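PDB 4US5: luciferase-like monooxygenase, which probably acts as a flavin-dependent monooxygenase of the bacterial luciferase type, using molecular oxygen to oxidise a substrate. Local coordinates for residues W169-S174 and P187-H192; E201-Y206 and P221-V226; V239-R244 and L263-M268. One frame throughout, in Å; residues are numbered along the deposited sequence.

Contact 1. Residues W169-S174 and P187-H192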
loop_
_atom_site.group_PDB
_atom_site.type_symbol
_atom_site.label_atom_id
_atom_site.label_comp_id
_atom_site.label_asym_id
_atom_site.label_seq_id
_atom_site.Cartn_x
_atom_site.Cartn_y
_atom_site.Cartn_z
ATOM N N TRP B 169 16.553 -5.867 -2.254
ATOM C CA TRP B 169 17.125 -6.250 -3.540
ATOM C C TRP B 169 17.345 -5.004 -4.387
ATOM O O TRP B 169 16.530 -4.063 -4.359
ATOM C CB TRP B 169 16.185 -7.191 -4.322
ATOM C CG TRP B 169 16.185 -8.600 -3.863
ATOM C CD1 TRP B 169 15.567 -9.089 -2.733
ATOM C CD2 TRP B 169 16.808 -9.724 -4.486
ATOM N NE1 TRP B 169 15.773 -10.415 -2.623
ATOM C CE2 TRP B 169 16.515 -10.847 -3.695
ATOM C CE3 TRP B 169 17.620 -9.888 -5.611
ATOM C CZ2 TRP B 169 16.988 -12.101 -3.995
ATOM C CZ3 TRP B 169 18.048 -11.144 -5.924
ATOM C CH2 TRP B 169 17.763 -12.237 -5.105
ATOM N N LEU B 170 18.411 -4.997 -5.179
ATOM C CA LEU B 170 18.624 -3.923 -6.144
ATOM C C LEU B 170 18.377 -4.461 -7.538
ATOM O O LEU B 170 18.929 -5.499 -7.924
ATOM C CB LEU B 170 20.038 -3.370 -6.059
ATOM C CG LEU B 170 20.335 -2.214 -6.992
ATOM C CD1 LEU B 170 19.346 -1.071 -6.771
ATOM C CD2 LEU B 170 21.753 -1.693 -6.772
ATOM N N LEU B 171 17.535 -3.751 -8.271
ATOM C CA LEU B 171 17.255 -4.069 -9.659
ATOM C C LEU B 171 18.028 -3.109 -10.504
ATOM O O LEU B 171 18.013 -1.894 -10.255
ATOM C CB LEU B 171 15.764 -3.914 -9.982
ATOM C CG LEU B 171 14.872 -5.072 -9.537
ATOM C CD1 LEU B 171 14.742 -5.140 -7.998
ATOM C CD2 LEU B 171 13.520 -4.923 -10.179
ATOM N N GLY B 172 18.682 -3.633 -11.527
ATOM C CA GLY B 172 19.408 -2.746 -12.472
ATOM C C GLY B 172 19.355 -3.203 -13.905
ATOM O O GLY B 172 18.962 -4.360 -14.216
ATOM N N ALA B 173 19.792 -2.318 -14.795
ATOM C CA ALA B 173 19.879 -2.605 -16.207
ATOM C C ALA B 173 21.112 -1.899 -16.790
ATOM O O ALA B 173 21.061 -1.369 -17.896
ATOM C CB ALA B 173 18.639 -2.123 -16.890
ATOM N N SER B 174 22.191 -1.939 -16.026
ATOM C CA SER B 174 23.438 -1.243 -16.354
ATOM C C SER B 174 24.590 -1.873 -15.601
ATOM O O SER B 174 24.418 -2.439 -14.526
ATOM C CB SER B 174 23.341 0.240 -15.999
ATOM O OG SER B 174 23.327 0.464 -14.595
ATOM N N PRO B 187 21.717 -8.396 -2.862
ATOM C CA PRO B 187 21.185 -9.239 -3.904
ATOM C C PRO B 187 20.811 -8.346 -5.106
ATOM O O PRO B 187 20.431 -7.202 -4.916
ATOM C CB PRO B 187 19.941 -9.862 -3.256
ATOM C CG PRO B 187 20.174 -9.773 -1.789
ATOM C CD PRO B 187 20.960 -8.524 -1.599
ATOM N N TYR B 188 20.954 -8.879 -6.320
ATOM C CA TYR B 188 20.903 -8.094 -7.508
ATOM C C TYR B 188 20.108 -8.793 -8.582
ATOM O O TYR B 188 20.332 -9.952 -8.836
ATOM C CB TYR B 188 22.329 -7.856 -8.016
ATOM C CG TYR B 188 22.439 -7.012 -9.248
ATOM C CD1 TYR B 188 21.987 -5.727 -9.267
ATOM C CD2 TYR B 188 23.076 -7.502 -10.401
ATOM C CE1 TYR B 188 22.141 -4.923 -10.397
ATOM C CE2 TYR B 188 23.204 -6.725 -11.549
ATOM C CZ TYR B 188 22.755 -5.435 -11.538
ATOM O OH TYR B 188 22.910 -4.637 -12.641
ATOM N N ALA B 189 19.194 -8.059 -9.216
ATOM C CA ALA B 189 18.436 -8.588 -10.331
ATOM C C ALA B 189 18.690 -7.730 -11.555
ATOM O O ALA B 189 18.397 -6.534 -11.566
ATOM C CB ALA B 189 16.967 -8.610 -9.992
ATOM N N TYR B 190 19.258 -8.339 -12.588
ATOM C CA TYR B 190 19.577 -7.634 -13.835
ATOM C C TYR B 190 18.518 -7.823 -14.891
ATOM O O TYR B 190 18.191 -8.959 -15.272
ATOM C CB TYR B 190 20.921 -8.102 -14.425
ATOM C CG TYR B 190 21.378 -7.272 -15.609
ATOM C CD1 TYR B 190 22.075 -6.108 -15.426
ATOM C CD2 TYR B 190 21.099 -7.667 -16.911
ATOM C CE1 TYR B 190 22.499 -5.342 -16.518
ATOM C CE2 TYR B 190 21.508 -6.915 -18.003
ATOM C CZ TYR B 190 22.198 -5.728 -17.787
ATOM O OH TYR B 190 22.606 -4.973 -18.864
ATOM N N ALA B 191 18.050 -6.715 -15.442
ATOM C CA ALA B 191 17.059 -6.740 -16.525
ATOM C C ALA B 191 17.668 -6.949 -17.911
ATOM O O ALA B 191 17.842 -6.000 -18.683
ATOM C CB ALA B 191 16.201 -5.461 -16.500
ATOM N N HIS B 192 17.856 -8.208 -18.263
ATOM C CA HIS B 192 18.391 -8.571 -19.554
ATOM C C HIS B 192 17.511 -8.044 -20.687
ATOM O O HIS B 192 18.024 -7.587 -21.736
ATOM C CB HIS B 192 18.529 -10.069 -19.652
ATOM C CG HIS B 192 18.755 -10.541 -21.036
ATOM N ND1 HIS B 192 19.965 -10.412 -21.680
ATOM C CD2 HIS B 192 17.877 -10.986 -21.966
ATOM C CE1 HIS B 192 19.839 -10.839 -22.924
ATOM N NE2 HIS B 192 18.595 -11.251 -23.100
#
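Trp169 and Pro187 meet at one end of the pairing between the neighbouring parallel strands 167-172 and 188-191, which with helix 175-184 between them form one beta-alpha-beta unit of the TIM barrel. Their side chains cross at about a right angle: CB of Pro187 stands over one face of the indole, 3.3 Å from the centroid of the six-membered ring of Trp169 and 11° off the ring normal, a close CH-pi contact. With CG anti to its own carbonyl carbon (chi1 -78°), Trp169 carries the indole across to the proline, while NE1 bonds to a bound EPE buffer molecule, probably from the crystallisation liquor.

Beyond this pair the strands are joined by a ladder of four backbone hydrogen bonds, from Leu170 N to Pro187 O (3.0 Å) through to Ala191 N to Gly172 O (2.8 Å). Leu171 CG and Ala189 CB touch at 4.1 Å on one face of the sheet. On the other face Leu170 and Tyr188 meet helix 175-184, and Tyr190 meets helix 199-209. Tyr188 leans over the neighbouring strand, CD1 lying 3.3 Å from Leu170 O and CE1 near Gly172 N. A side chain on Gly172 would run into Tyr188 OH, so the absence of one accommodates this hydroxyl, which is hydrogen-bonded to Ser177 OG. Tyr190 slants toward the turn after the first strand, CE1 3.5 Å from Ser174 N, and its OH bonds to Thr195 O. Tyr188 OH lies at the edge of the Tyr190 ring, in its plane.

Contact 2. Residues E201-Y206 and P221-V226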
loop_
_atom_site.group_PDB
_atom_site.type_symbol
_atom_site.label_atom_id
_atom_site.label_comp_id
_atom_site.label_asym_id
_atom_site.label_seq_id
_atom_site.Cartn_x
_atom_site.Cartn_y
_atom_site.Cartn_z
ATOM N N GLU B 201 28.509 -8.823 -19.112
ATOM C CA GLU B 201 29.457 -7.968 -18.384
ATOM C C GLU B 201 28.928 -7.574 -17.017
ATOM O O GLU B 201 29.668 -7.601 -16.016
ATOM C CB GLU B 201 29.819 -6.703 -19.191
ATOM C CG GLU B 201 30.791 -5.777 -18.480
ATOM C CD GLU B 201 31.104 -4.482 -19.220
ATOM O OE1 GLU B 201 30.680 -4.304 -20.379
ATOM O OE2 GLU B 201 31.794 -3.634 -18.630
ATOM N N ALA B 202 27.658 -7.177 -16.964
ATOM C CA ALA B 202 27.044 -6.755 -15.716
ATOM C C ALA B 202 27.043 -7.857 -14.675
ATOM O O ALA B 202 27.427 -7.619 -13.542
ATOM C CB ALA B 202 25.624 -6.236 -15.956
HETATM N N MSE B 203 26.649 -9.060 -15.061
HETATM C CA MSE B 203 26.571 -10.161 -14.144
HETATM C C MSE B 203 27.979 -10.610 -13.729
HETATM O O MSE B 203 28.203 -10.985 -12.583
HETATM C CB MSE B 203 25.732 -11.285 -14.717
HETATM C CG MSE B 203 24.270 -10.816 -14.955
HETATM SE SE MSE B 203 23.304 -10.730 -13.230
HETATM C CE MSE B 203 22.651 -12.580 -13.199
ATOM N N ASP B 204 28.927 -10.564 -14.662
ATOM C CA ASP B 204 30.361 -10.838 -14.314
ATOM C C ASP B 204 30.866 -9.831 -13.288
ATOM O O ASP B 204 31.474 -10.218 -12.293
ATOM C CB ASP B 204 31.238 -10.773 -15.569
ATOM C CG ASP B 204 31.124 -12.025 -16.435
ATOM O OD1 ASP B 204 30.551 -13.020 -15.972
ATOM O OD2 ASP B 204 31.611 -11.999 -17.597
ATOM N N THR B 205 30.609 -8.553 -13.544
ATOM C CA THR B 205 31.032 -7.451 -12.678
ATOM C C THR B 205 30.450 -7.544 -11.284
ATOM O O THR B 205 31.164 -7.372 -10.271
ATOM C CB THR B 205 30.660 -6.100 -13.298
ATOM O OG1 THR B 205 31.390 -5.946 -14.519
ATOM C CG2 THR B 205 31.006 -4.936 -12.385
ATOM N N TYR B 206 29.156 -7.852 -11.205
ATOM C CA TYR B 206 28.499 -8.049 -9.921
ATOM C C TYR B 206 29.222 -9.091 -9.069
ATOM O O TYR B 206 29.516 -8.856 -7.885
ATOM C CB TYR B 206 27.026 -8.498 -10.119
ATOM C CG TYR B 206 26.340 -8.866 -8.849
ATOM C CD1 TYR B 206 26.177 -7.929 -7.830
ATOM C CD2 TYR B 206 25.788 -10.110 -8.668
ATOM C CE1 TYR B 206 25.522 -8.259 -6.646
ATOM C CE2 TYR B 206 25.134 -10.442 -7.496
ATOM C CZ TYR B 206 24.997 -9.518 -6.492
ATOM O OH TYR B 206 24.337 -9.870 -5.330
ATOM N N PRO B 221 22.575 -13.384 -7.507
ATOM C CA PRO B 221 22.123 -12.833 -8.766
ATOM C C PRO B 221 20.822 -13.465 -9.284
ATOM O O PRO B 221 20.680 -14.697 -9.313
ATOM C CB PRO B 221 23.310 -13.123 -9.724
ATOM C CG PRO B 221 24.271 -14.002 -8.977
ATOM C CD PRO B 221 23.594 -14.431 -7.718
ATOM N N ILE B 222 19.922 -12.608 -9.750
ATOM C CA ILE B 222 18.743 -13.002 -10.500
ATOM C C ILE B 222 18.860 -12.376 -11.891
ATOM O O ILE B 222 19.283 -11.221 -12.020
ATOM C CB ILE B 222 17.456 -12.452 -9.806
ATOM C CG1 ILE B 222 17.176 -13.282 -8.560
ATOM C CG2 ILE B 222 16.267 -12.463 -10.749
ATOM C CD1 ILE B 222 15.926 -12.858 -7.803
ATOM N N LEU B 223 18.443 -13.104 -12.912
ATOM C CA LEU B 223 18.335 -12.564 -14.243
ATOM C C LEU B 223 16.857 -12.378 -14.625
ATOM O O LEU B 223 16.109 -13.354 -14.639
ATOM C CB LEU B 223 18.989 -13.527 -15.217
ATOM C CG LEU B 223 19.308 -13.037 -16.613
ATOM C CD1 LEU B 223 20.281 -11.875 -16.572
ATOM C CD2 LEU B 223 19.864 -14.188 -17.431
ATOM N N SER B 224 16.441 -11.136 -14.860
ATOM C CA SER B 224 15.090 -10.863 -15.325
ATOM C C SER B 224 15.035 -10.923 -16.821
ATOM O O SER B 224 15.815 -10.247 -17.516
ATOM C CB SER B 224 14.570 -9.537 -14.797
ATOM O OG SER B 224 14.572 -9.585 -13.392
ATOM N N VAL B 225 14.101 -11.712 -17.316
ATOM C CA VAL B 225 13.983 -12.049 -18.717
ATOM C C VAL B 225 12.519 -12.017 -19.109
ATOM O O VAL B 225 11.667 -12.444 -18.344
ATOM C CB VAL B 225 14.527 -13.466 -19.026
ATOM C CG1 VAL B 225 16.048 -13.470 -19.044
ATOM C CG2 VAL B 225 13.996 -14.506 -18.047
ATOM N N VAL B 226 12.246 -11.534 -20.318
ATOM C CA VAL B 226 10.985 -11.751 -20.959
ATOM C C VAL B 226 10.988 -13.117 -21.624
ATOM O O VAL B 226 11.958 -13.509 -22.338
ATOM C CB VAL B 226 10.694 -10.670 -22.005
ATOM C CG1 VAL B 226 9.564 -11.072 -22.916
ATOM C CG2 VAL B 226 10.375 -9.370 -21.340
#
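Met203, a selenomethionine here, is bent at chi2 (-76°) and again at chi3 (-89°), and the double bend turns its methyl CE onto Pro221 and Leu223 of the strand. CE lies 3.6 Å from Pro221 CB and 4.2 Å from Leu223 CD1, and it also approaches the backbone at Ile222 O, 3.8 Å away; one methyl group thus bears on three successive residues. Tyr206 reaches the same proline differently: CG is anti to the backbone nitrogen (chi1 173°), and the ring crosses the pyrrolidine at about a right angle. Pro221 CG sits at the ring edge, in plane, and the nearest side-chain atoms are Tyr206 CE2 and Pro221 CB at 3.9 Å. Pro221 CB is therefore shared between the methyl of Met203 and the rim of Tyr206.

The tyrosine's polar end is buried but satisfied, its OH being hydrogen-bonded to both Leu186 O and Arg220 N, the residue just before the strand. A phenylalanine at Tyr206 would keep the edge against Pro221 but would probably leave Leu186 O and Arg220 N without this partner. On the helix itself, Glu201 O is gripped twice, by Thr205 N and by Thr205 OG1 (2.8 Å), from opposite faces of its plane.

The helix segment runs nearly antiparallel to the strand, their axes 10.2 Å apart at closest approach, within the beta-alpha-beta unit of strand 188-191, helix 199-209 and strand 221-229. Helix 175-184 flanks helix 199-209 through Tyr206 and Thr205, while helix 291-305 packs on Met203 and Leu223. Strand 221-229 is itself bonded to strands 188-191 and 309-313.

Contact 3. Residues V239-R244 and L263-M268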
loop_
_atom_site.group_PDB
_atom_site.type_symbol
_atom_site.label_atom_id
_atom_site.label_comp_id
_atom_site.label_asym_id
_atom_site.label_seq_id
_atom_site.Cartn_x
_atom_site.Cartn_y
_atom_site.Cartn_z
ATOM N N VAL B 239 1.981 -15.959 -30.273
ATOM C CA VAL B 239 1.798 -15.215 -28.985
ATOM C C VAL B 239 2.808 -14.015 -28.909
ATOM O O VAL B 239 2.463 -12.916 -28.454
ATOM C CB VAL B 239 1.928 -16.164 -27.765
ATOM C CG1 VAL B 239 1.787 -15.385 -26.453
ATOM C CG2 VAL B 239 0.880 -17.262 -27.834
ATOM N N TYR B 240 4.017 -14.212 -29.432
ATOM C CA TYR B 240 5.073 -13.197 -29.440
ATOM C C TYR B 240 4.794 -12.010 -30.366
ATOM O O TYR B 240 5.336 -10.945 -30.177
ATOM C CB TYR B 240 6.392 -13.874 -29.884
ATOM C CG TYR B 240 7.597 -13.004 -29.938
ATOM C CD1 TYR B 240 7.959 -12.184 -28.865
ATOM C CD2 TYR B 240 8.461 -13.059 -31.044
ATOM C CE1 TYR B 240 9.107 -11.408 -28.907
ATOM C CE2 TYR B 240 9.633 -12.307 -31.075
ATOM C CZ TYR B 240 9.948 -11.495 -30.014
ATOM O OH TYR B 240 11.087 -10.733 -30.081
ATOM N N ALA B 241 3.925 -12.200 -31.345
ATOM C CA ALA B 241 3.625 -11.156 -32.312
ATOM C C ALA B 241 3.088 -9.876 -31.658
ATOM O O ALA B 241 3.378 -8.771 -32.101
ATOM C CB ALA B 241 2.644 -11.680 -33.345
ATOM N N THR B 242 2.292 -10.035 -30.602
ATOM C CA THR B 242 1.867 -8.913 -29.768
ATOM C C THR B 242 3.018 -8.011 -29.377
ATOM O O THR B 242 2.964 -6.774 -29.538
ATOM C CB THR B 242 1.190 -9.459 -28.487
ATOM O OG1 THR B 242 -0.048 -10.057 -28.847
ATOM C CG2 THR B 242 0.972 -8.385 -27.416
ATOM N N HIS B 243 4.085 -8.617 -28.876
ATOM C CA HIS B 243 5.215 -7.851 -28.419
ATOM C C HIS B 243 5.952 -7.175 -29.583
ATOM O O HIS B 243 6.426 -6.047 -29.468
ATOM C CB HIS B 243 6.156 -8.757 -27.659
ATOM C CG HIS B 243 6.936 -8.048 -26.617
ATOM N ND1 HIS B 243 7.670 -8.714 -25.676
ATOM C CD2 HIS B 243 7.066 -6.732 -26.337
ATOM C CE1 HIS B 243 8.242 -7.838 -24.870
ATOM N NE2 HIS B 243 7.852 -6.632 -25.225
ATOM N N ARG B 244 6.116 -7.929 -30.659
ATOM C CA ARG B 244 6.761 -7.427 -31.839
ATOM C C ARG B 244 6.037 -6.163 -32.338
ATOM O O ARG B 244 6.687 -5.155 -32.662
ATOM C CB ARG B 244 6.782 -8.498 -32.911
ATOM C CG ARG B 244 7.679 -9.671 -32.607
ATOM C CD ARG B 244 7.565 -10.746 -33.665
ATOM N NE ARG B 244 8.085 -10.265 -34.940
ATOM C CZ ARG B 244 7.622 -10.617 -36.130
ATOM N NH1 ARG B 244 6.630 -11.480 -36.249
ATOM N NH2 ARG B 244 8.161 -10.065 -37.231
ATOM N N LEU B 263 -4.212 -10.348 -34.752
ATOM C CA LEU B 263 -4.041 -9.052 -35.402
ATOM C C LEU B 263 -2.568 -8.709 -35.566
ATOM O O LEU B 263 -2.131 -8.220 -36.622
ATOM C CB LEU B 263 -4.706 -7.962 -34.573
ATOM C CG LEU B 263 -4.708 -6.510 -35.110
ATOM C CD1 LEU B 263 -5.867 -5.698 -34.524
ATOM C CD2 LEU B 263 -3.404 -5.781 -34.834
ATOM N N ALA B 264 -1.792 -8.925 -34.508
ATOM C CA ALA B 264 -0.366 -8.631 -34.569
ATOM C C ALA B 264 0.363 -9.490 -35.606
ATOM O O ALA B 264 1.258 -9.008 -36.277
ATOM C CB ALA B 264 0.276 -8.793 -33.177
ATOM N N VAL B 265 -0.005 -10.755 -35.723
ATOM C CA VAL B 265 0.632 -11.646 -36.701
ATOM C C VAL B 265 0.450 -11.051 -38.099
ATOM O O VAL B 265 1.436 -10.854 -38.833
ATOM C CB VAL B 265 0.061 -13.071 -36.648
ATOM C CG1 VAL B 265 0.506 -13.903 -37.876
ATOM C CG2 VAL B 265 0.515 -13.777 -35.377
ATOM N N ALA B 266 -0.793 -10.687 -38.417
ATOM C CA ALA B 266 -1.142 -10.058 -39.699
ATOM C C ALA B 266 -0.364 -8.788 -39.954
ATOM O O ALA B 266 0.225 -8.626 -41.030
ATOM C CB ALA B 266 -2.643 -9.779 -39.758
ATOM N N GLU B 267 -0.322 -7.890 -38.973
ATOM C CA GLU B 267 0.455 -6.654 -39.116
ATOM C C GLU B 267 1.936 -6.880 -39.359
ATOM O O GLU B 267 2.556 -6.166 -40.153
ATOM C CB GLU B 267 0.281 -5.732 -37.895
ATOM C CG GLU B 267 -1.071 -5.055 -37.801
ATOM C CD GLU B 267 -1.352 -4.190 -39.028
ATOM O OE1 GLU B 267 -0.659 -3.164 -39.213
ATOM O OE2 GLU B 267 -2.221 -4.586 -39.829
HETATM N N MSE B 268 2.544 -7.823 -38.628
HETATM C CA MSE B 268 3.991 -7.974 -38.713
HETATM C C MSE B 268 4.387 -8.654 -40.006
HETATM O O MSE B 268 5.541 -8.602 -40.384
HETATM C CB MSE B 268 4.544 -8.736 -37.519
HETATM C CG MSE B 268 4.347 -7.929 -36.227
HETATM SE SE MSE B 268 5.094 -6.132 -36.241
HETATM C CE MSE B 268 6.973 -6.522 -36.659
HETATM O O HOH W 1 3.938 -12.208 -38.324
HETATM O O HOH W 2 6.740 -11.261 -39.730
#
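The Arg244 guanidinium lays one face against Met268, a selenomethionine, where segments 239-244 and 263-268, of helices 233-251 and 261-268, cross at 61° in a helix-helix packing about 23 Å from the centre of the chain, in this TIM-barrel protein. Met268 CG stands over the middle of that group, 4.2 Å above its plane, and Met268 CB comes within 3.7 Å of Arg244 NH1. At the edge, in plane, water 2 accepts from Arg244 NH2 (3.1 Å) and is placed to donate to Met268 O. Arg244 NH2 also forms a salt bridge to Asp274, which probably offsets the charge and fixes the rotation of the guanidinium. Farther back along the same side chain, CG of Arg244 rests over one face of the Tyr240 ring, toward its rim.

Small residues let the two segments come close, their axes 7.8 Å apart at closest approach. The methyl of Ala264 presses on the backbone of the other helix, its CB 3.3 Å from Ala241 O, and helix 233-251 also covers it through Leu245. Thr242 OG1 is hydrogen-bonded to Pro259 O. Ala241 CB fits against Ala264 CB at 3.7 Å and against Val265 CG2 at 3.6 Å.

How the contacts relate
Contacts 1 and 2 are consecutive steps of the barrel, their centres 6 Å apart. Strand 188-191 serves both: Tyr188 O and Tyr190 O probably accept hydrogen bonds from Ile222 N and Ser224 N, each 2.8 Å long, while Tyr190 CE1 packs on Ala202 CB and Trp169 CZ3 on Ile222 CD1. Contact 3 stands apart, its centre about 28 Å from that of contact 2, yet Val226 CG1 and His243 CE1 still touch at 4.0 Å, strand 221-229 being followed in the chain by helix 233-251. The EPE buffer molecule about 3 Å from the Trp169 side chain, probably from the crystallisation liquor, may mark a pocket beside contact 1. Sodium ions lie about 8 Å from the side chains of Leu170 and Thr242.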